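Local coordinates for hypothetical protein Atu2299 (Agrobacterium tumefaciens, PDB 2HLY), which is of unknown function but belongs to the DUF2026 family, which is grouped with the papain-like (clan CA) peptidases, so a related fold is probable, at residues A[16-21]-A[197-202]; A[118-123]-A[140-145]. One frame throughout, in Å; residues are numbered along the deposited sequence.

Contact 1: residues A[16-21]-A[197-202]; sequences IYRVIN and PLTGEM
R18 reaches from helix 10-24 into the loop that follows strand 193-197 and pins two of its backbone carbonyls. Both terminal nitrogens point end-on at one atom, E201 O, with NH1 2.8 Å and NH2 2.9 Å away. The two do not approach alike: NH1 meets a lone pair of E201 O, in the carbonyl plane, whereas NH2 arrives almost head-on, at a C=O...N angle of 173°. NH1 also donates to T199 O over 2.9 Å, here from 40° above the carbonyl plane. Both oxygens lie near the guanidinium plane, which fixes how the group is turned. With chi1 and chi2 extended, a bend at chi3 (-60°) swings the guanidinium toward the loop, and R18 CD packs 3.5 Å from T199 O.

N21, one helical turn further on, gives its ND2 to T199 OG1 over 3.1 Å. The hydroxyl lies near the amide plane, while the two side chains cross at about a right angle. The S22 hydroxyl joins the two backbones, its OG hydrogen-bonded to both R18 O and T199 N. At the Y17 ring edge a water lies 2.8 Å from Y17 OH; its link onward to E201 OE1 is doubtfully short. L198 CD2 supplies the apolar end, 4.3 Å from V19 CG2, where W172 of helix 160-172 touches both residues.

NH1 and NH2 thus donate to neutral main-chain oxygens; the E201 carboxylate stays 6.7 Å from R18 NH1 (measured to OE1), so its charge probably contributes only at long range. Most of these bonds end on loop backbone atoms, so the hold depends more on the loop's path than on its side chains, T199 OG1 excepted.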
loop_
_atom_site.group_PDB
_atom_site.type_symbol
_atom_site.label_atom_id
_atom_site.label_comp_id
_atom_site.label_asym_id
_atom_site.label_seq_id
_atom_site.Cartn_x
_atom_site.Cartn_y
_atom_site.Cartn_z
ATOM N N ILE A 16 -4.484 6.423 -6.134
ATOM C CA ILE A 16 -3.128 6.226 -5.594
ATOM C C ILE A 16 -2.661 4.792 -5.841
ATOM O O ILE A 16 -1.561 4.554 -6.351
ATOM C CB ILE A 16 -3.043 6.600 -4.090
ATOM C CG1 ILE A 16 -3.264 8.110 -3.926
ATOM C CG2 ILE A 16 -1.689 6.179 -3.499
ATOM C CD1 ILE A 16 -3.488 8.573 -2.472
ATOM N N TYR A 17 -3.521 3.834 -5.511
ATOM C CA TYR A 17 -3.215 2.441 -5.800
ATOM C C TYR A 17 -2.895 2.276 -7.290
ATOM O O TYR A 17 -1.882 1.667 -7.646
ATOM C CB TYR A 17 -4.349 1.481 -5.374
ATOM C CG TYR A 17 -4.202 0.128 -6.049
ATOM C CD1 TYR A 17 -3.335 -0.843 -5.527
ATOM C CD2 TYR A 17 -4.869 -0.153 -7.245
ATOM C CE1 TYR A 17 -3.159 -2.064 -6.173
ATOM C CE2 TYR A 17 -4.707 -1.384 -7.895
ATOM C CZ TYR A 17 -3.849 -2.322 -7.359
ATOM O OH TYR A 17 -3.658 -3.544 -8.000
ATOM N N ARG A 18 -3.752 2.825 -8.154
ATOM C CA ARG A 18 -3.564 2.644 -9.603
ATOM C C ARG A 18 -2.223 3.211 -10.080
ATOM O O ARG A 18 -1.515 2.546 -10.842
ATOM C CB ARG A 18 -4.728 3.247 -10.379
ATOM C CG ARG A 18 -4.795 2.742 -11.819
ATOM C CD ARG A 18 -5.949 3.393 -12.581
ATOM N NE ARG A 18 -7.271 3.132 -11.991
ATOM C CZ ARG A 18 -7.996 2.030 -12.189
ATOM N NH1 ARG A 18 -7.537 1.047 -12.964
ATOM N NH2 ARG A 18 -9.190 1.907 -11.607
ATOM N N VAL A 19 -1.869 4.403 -9.601
ATOM C CA VAL A 19 -0.605 5.042 -9.971
ATOM C C VAL A 19 0.583 4.167 -9.577
ATOM O O VAL A 19 1.464 3.887 -10.389
ATOM C CB VAL A 19 -0.487 6.450 -9.362
ATOM C CG1 VAL A 19 0.960 6.972 -9.444
ATOM C CG2 VAL A 19 -1.461 7.386 -10.070
ATOM N N ILE A 20 0.603 3.734 -8.318
ATOM C CA ILE A 20 1.740 2.970 -7.818
ATOM C C ILE A 20 1.815 1.622 -8.532
ATOM O O ILE A 20 2.900 1.175 -8.947
ATOM C CB ILE A 20 1.661 2.780 -6.288
ATOM C CG1 ILE A 20 1.606 4.141 -5.590
ATOM C CG2 ILE A 20 2.832 1.898 -5.808
ATOM C CD1 ILE A 20 1.278 4.077 -4.101
ATOM N N ASN A 21 0.658 0.978 -8.696
ATOM C CA ASN A 21 0.616 -0.311 -9.385
ATOM C C ASN A 21 1.155 -0.195 -10.803
ATOM O O ASN A 21 1.882 -1.067 -11.290
ATOM C CB ASN A 21 -0.810 -0.829 -9.446
ATOM C CG ASN A 21 -0.875 -2.262 -9.893
ATOM O OD1 ASN A 21 -0.194 -3.129 -9.326
ATOM N ND2 ASN A 21 -1.663 -2.521 -10.932
ATOM N N PRO A 197 1.626 3.149 -18.989
ATOM C CA PRO A 197 0.189 3.383 -18.954
ATOM C C PRO A 197 -0.416 3.101 -17.590
ATOM O O PRO A 197 0.112 2.285 -16.833
ATOM C CB PRO A 197 -0.345 2.335 -19.932
ATOM C CG PRO A 197 0.595 1.206 -19.805
ATOM C CD PRO A 197 1.947 1.786 -19.455
ATOM N N LEU A 198 -1.530 3.753 -17.283
ATOM C CA LEU A 198 -2.283 3.359 -16.096
ATOM C C LEU A 198 -2.839 1.956 -16.298
ATOM O O LEU A 198 -3.348 1.636 -17.379
ATOM C CB LEU A 198 -3.430 4.337 -15.849
ATOM C CG LEU A 198 -3.099 5.706 -15.255
ATOM C CD1 LEU A 198 -4.319 6.635 -15.339
ATOM C CD2 LEU A 198 -2.585 5.604 -13.816
ATOM N N THR A 199 -2.718 1.106 -15.282
ATOM C CA THR A 199 -3.317 -0.232 -15.343
ATOM C C THR A 199 -4.855 -0.118 -15.321
ATOM O O THR A 199 -5.404 0.931 -14.975
ATOM C CB THR A 199 -2.791 -1.163 -14.216
ATOM O OG1 THR A 199 -3.036 -0.555 -12.948
ATOM C CG2 THR A 199 -1.276 -1.400 -14.379
ATOM N N GLY A 200 -5.548 -1.198 -15.683
ATOM C CA GLY A 200 -6.961 -1.083 -16.063
ATOM C C GLY A 200 -8.031 -1.846 -15.300
ATOM O O GLY A 200 -9.098 -2.100 -15.847
ATOM N N GLU A 201 -7.777 -2.198 -14.038
ATOM C CA GLU A 201 -8.792 -2.909 -13.238
ATOM C C GLU A 201 -9.901 -1.949 -12.800
ATOM O O GLU A 201 -9.639 -0.778 -12.527
ATOM C CB GLU A 201 -8.150 -3.581 -12.008
ATOM C CG GLU A 201 -9.049 -4.597 -11.259
ATOM C CD GLU A 201 -8.344 -5.242 -10.047
ATOM O OE1 GLU A 201 -7.187 -4.859 -9.747
ATOM O OE2 GLU A 201 -8.941 -6.128 -9.392
ATOM N N MET A 202 -11.135 -2.448 -12.765
ATOM C CA MET A 202 -12.261 -1.725 -12.185
ATOM C C MET A 202 -12.204 -1.963 -10.686
ATOM O O MET A 202 -12.090 -3.110 -10.247
ATOM C CB MET A 202 -13.580 -2.259 -12.756
ATOM C CG MET A 202 -14.808 -1.475 -12.376
ATOM S SD MET A 202 -16.200 -1.946 -13.430
ATOM C CE MET A 202 -15.906 -0.926 -14.871
HETATM O O HOH W 1 -5.021 -3.818 -10.407
#

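Contact 2: residues A[118-123]-A[140-145]; sequences KMFQRP and FFYRSE
A water joins R122 to F140, accepting from the backbone F140 N at 3.1 Å and from R122 NH1 at a longer 3.3 Å. It bridges the margin of an orthogonal packing of two antiparallel sheets: strand 120-123 is an outermost strand of one, strand 140-144 of the other, and their axes run at 80° to each other, 10.3 Å apart at closest approach.

Between them the side chains interlock through rings. F120 directs its edge at the face of F140, a T-shaped pair with centroids 5.2 Å apart and planes at 74°. F120 CZ makes the touch, offset toward the rim of the F140 ring and 3.5 Å from F140 CG. Chi1 of 68°, with CG between the backbone N and carbonyl carbon, carries the F140 ring over to F120 CZ, and chi2 sets its tilt. The edge of F140 is occupied too, R122 NH1 lying near the ring plane beside CD2, so this is not a cation-pi contact.

Y142 comes at F120 from the opposite direction, bringing its OH 3.5 Å from F120 CE2. That hydroxyl has its polar partner elsewhere, in Y63 OH of strand 60-65. The Y63 ring also meets F120 edge-to-face, and W91 stacks on Y142, so the aromatic cluster spans both sheets. At the far corner of the ring, F140 CZ lies 3.4 Å from P123 O, near the ring plane.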
loop_
_atom_site.group_PDB
_atom_site.type_symbol
_atom_site.label_atom_id
_atom_site.label_comp_id
_atom_site.label_asym_id
_atom_site.label_seq_id
_atom_site.Cartn_x
_atom_site.Cartn_y
_atom_site.Cartn_z
ATOM N N LYS A 118 -10.571 -4.440 -2.444
ATOM C CA LYS A 118 -11.283 -3.321 -1.828
ATOM C C LYS A 118 -10.305 -2.364 -1.138
ATOM O O LYS A 118 -9.156 -2.715 -0.885
ATOM C CB LYS A 118 -12.328 -3.795 -0.799
ATOM C CG LYS A 118 -13.380 -4.776 -1.306
ATOM C CD LYS A 118 -14.402 -5.056 -0.212
ATOM C CE LYS A 118 -15.364 -6.159 -0.603
ATOM N NZ LYS A 118 -16.468 -6.278 0.391
ATOM N N MET A 119 -10.776 -1.157 -0.834
ATOM C CA MET A 119 -9.964 -0.208 -0.080
ATOM C C MET A 119 -9.745 -0.657 1.366
ATOM O O MET A 119 -10.688 -1.107 2.010
ATOM C CB MET A 119 -10.655 1.154 -0.058
ATOM C CG MET A 119 -9.984 2.142 0.876
ATOM S SD MET A 119 -10.594 3.824 0.818
ATOM C CE MET A 119 -12.151 3.660 1.677
ATOM N N PHE A 120 -8.517 -0.477 1.876
ATOM C CA PHE A 120 -8.292 -0.541 3.327
ATOM C C PHE A 120 -7.818 0.812 3.874
ATOM O O PHE A 120 -6.696 1.240 3.635
ATOM C CB PHE A 120 -7.298 -1.634 3.758
ATOM C CG PHE A 120 -7.262 -1.788 5.242
ATOM C CD1 PHE A 120 -8.176 -2.630 5.882
ATOM C CD2 PHE A 120 -6.393 -1.006 6.012
ATOM C CE1 PHE A 120 -8.197 -2.732 7.284
ATOM C CE2 PHE A 120 -6.426 -1.078 7.413
ATOM C CZ PHE A 120 -7.323 -1.958 8.039
ATOM N N GLN A 121 -8.710 1.466 4.615
ATOM C CA GLN A 121 -8.412 2.748 5.262
ATOM C C GLN A 121 -9.312 2.786 6.507
ATOM O O GLN A 121 -10.541 2.909 6.391
ATOM C CB GLN A 121 -8.745 3.911 4.317
ATOM C CG GLN A 121 -8.490 5.282 4.983
ATOM C CD GLN A 121 -8.882 6.495 4.157
ATOM O OE1 GLN A 121 -8.673 7.618 4.611
ATOM N NE2 GLN A 121 -9.437 6.281 2.956
ATOM N N ARG A 122 -8.692 2.647 7.681
ATOM C CA ARG A 122 -9.451 2.541 8.941
ATOM C C ARG A 122 -8.693 3.259 10.061
ATOM O O ARG A 122 -7.466 3.355 10.010
ATOM C CB ARG A 122 -9.670 1.072 9.329
ATOM C CG ARG A 122 -10.413 0.206 8.293
ATOM C CD ARG A 122 -10.978 -1.083 8.922
ATOM N NE ARG A 122 -11.960 -0.734 9.945
ATOM C CZ ARG A 122 -12.085 -1.325 11.139
ATOM N NH1 ARG A 122 -11.307 -2.353 11.501
ATOM N NH2 ARG A 122 -12.989 -0.872 11.998
ATOM N N PRO A 123 -9.409 3.736 11.099
ATOM C CA PRO A 123 -8.688 4.401 12.186
ATOM C C PRO A 123 -7.757 3.423 12.911
ATOM O O PRO A 123 -8.141 2.291 13.180
ATOM C CB PRO A 123 -9.811 4.867 13.139
ATOM C CG PRO A 123 -11.065 4.888 12.285
ATOM C CD PRO A 123 -10.867 3.726 11.322
ATOM N N PHE A 140 -8.286 -5.689 11.815
ATOM C CA PHE A 140 -6.876 -5.735 11.471
ATOM C C PHE A 140 -6.022 -5.696 12.709
ATOM O O PHE A 140 -6.434 -5.180 13.756
ATOM C CB PHE A 140 -6.478 -4.579 10.543
ATOM C CG PHE A 140 -6.530 -3.202 11.196
ATOM C CD1 PHE A 140 -5.355 -2.525 11.487
ATOM C CD2 PHE A 140 -7.743 -2.582 11.484
ATOM C CE1 PHE A 140 -5.383 -1.243 12.072
ATOM C CE2 PHE A 140 -7.777 -1.301 12.062
ATOM C CZ PHE A 140 -6.611 -0.644 12.366
ATOM N N PHE A 141 -4.835 -6.278 12.588
ATOM C CA PHE A 141 -3.869 -6.212 13.669
ATOM C C PHE A 141 -2.492 -5.985 13.074
ATOM O O PHE A 141 -2.095 -6.675 12.131
ATOM C CB PHE A 141 -3.884 -7.486 14.527
ATOM C CG PHE A 141 -2.804 -7.493 15.567
ATOM C CD1 PHE A 141 -2.920 -6.710 16.716
ATOM C CD2 PHE A 141 -1.646 -8.254 15.372
ATOM C CE1 PHE A 141 -1.887 -6.686 17.668
ATOM C CE2 PHE A 141 -0.618 -8.247 16.322
ATOM C CZ PHE A 141 -0.731 -7.454 17.453
ATOM N N TYR A 142 -1.773 -5.033 13.656
ATOM C CA TYR A 142 -0.401 -4.706 13.259
ATOM C C TYR A 142 0.554 -4.798 14.440
ATOM O O TYR A 142 0.228 -4.340 15.554
ATOM C CB TYR A 142 -0.310 -3.260 12.790
ATOM C CG TYR A 142 -1.043 -2.876 11.539
ATOM C CD1 TYR A 142 -1.284 -3.790 10.507
ATOM C CD2 TYR A 142 -1.485 -1.562 11.381
ATOM C CE1 TYR A 142 -1.942 -3.387 9.323
ATOM C CE2 TYR A 142 -2.143 -1.157 10.219
ATOM C CZ TYR A 142 -2.375 -2.073 9.207
ATOM O OH TYR A 142 -2.993 -1.651 8.051
ATOM N N ARG A 143 1.732 -5.369 14.195
ATOM C CA ARG A 143 2.852 -5.200 15.115
ATOM C C ARG A 143 4.026 -4.643 14.348
ATOM O O ARG A 143 4.654 -5.355 13.545
ATOM C CB ARG A 143 3.236 -6.495 15.825
ATOM C CG ARG A 143 4.351 -6.261 16.832
ATOM C CD ARG A 143 4.715 -7.502 17.604
ATOM N NE ARG A 143 5.301 -8.526 16.746
ATOM C CZ ARG A 143 4.770 -9.733 16.569
ATOM N NH1 ARG A 143 3.651 -10.069 17.200
ATOM N NH2 ARG A 143 5.362 -10.612 15.769
ATOM N N SER A 144 4.315 -3.372 14.605
ATOM C CA SER A 144 5.474 -2.722 14.026
ATOM C C SER A 144 6.757 -3.391 14.517
ATOM O O SER A 144 6.912 -3.645 15.711
ATOM C CB SER A 144 5.502 -1.230 14.384
ATOM O OG SER A 144 6.631 -0.614 13.777
ATOM N N GLU A 145 7.664 -3.645 13.577
ATOM C CA GLU A 145 8.996 -4.170 13.872
ATOM C C GLU A 145 10.027 -3.191 13.312
ATOM O O GLU A 145 10.549 -3.385 12.203
ATOM C CB GLU A 145 9.152 -5.552 13.265
ATOM C CG GLU A 145 8.205 -6.563 13.886
ATOM C CD GLU A 145 8.707 -7.108 15.219
ATOM O OE1 GLU A 145 9.788 -6.670 15.702
ATOM O OE2 GLU A 145 8.018 -7.991 15.781
HETATM O O HOH W 2 -10.022 -4.133 13.923
#

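In the fold
From the N terminus, helix 10-24 carries the first half of contact 1, whose partner, 197-202, follows only after 175 further residues, close to the C-terminal end. Contact 1 therefore closes nearly the whole chain, bringing the exit of the small hairpin 183-187/193-197 back to the first helix. Contact 2 is nested inside that loop: 118-123 and 140-145 are separated by just 16 residues, without helix or strand, and join the four-stranded sheet to the three-stranded one. The contact centres are 21 Å apart, on opposite sides of the chain's centre. Helix 10-24 nevertheless serves both regions, because Y13, a turn before segment 16-21, bonds F120 N through its OH.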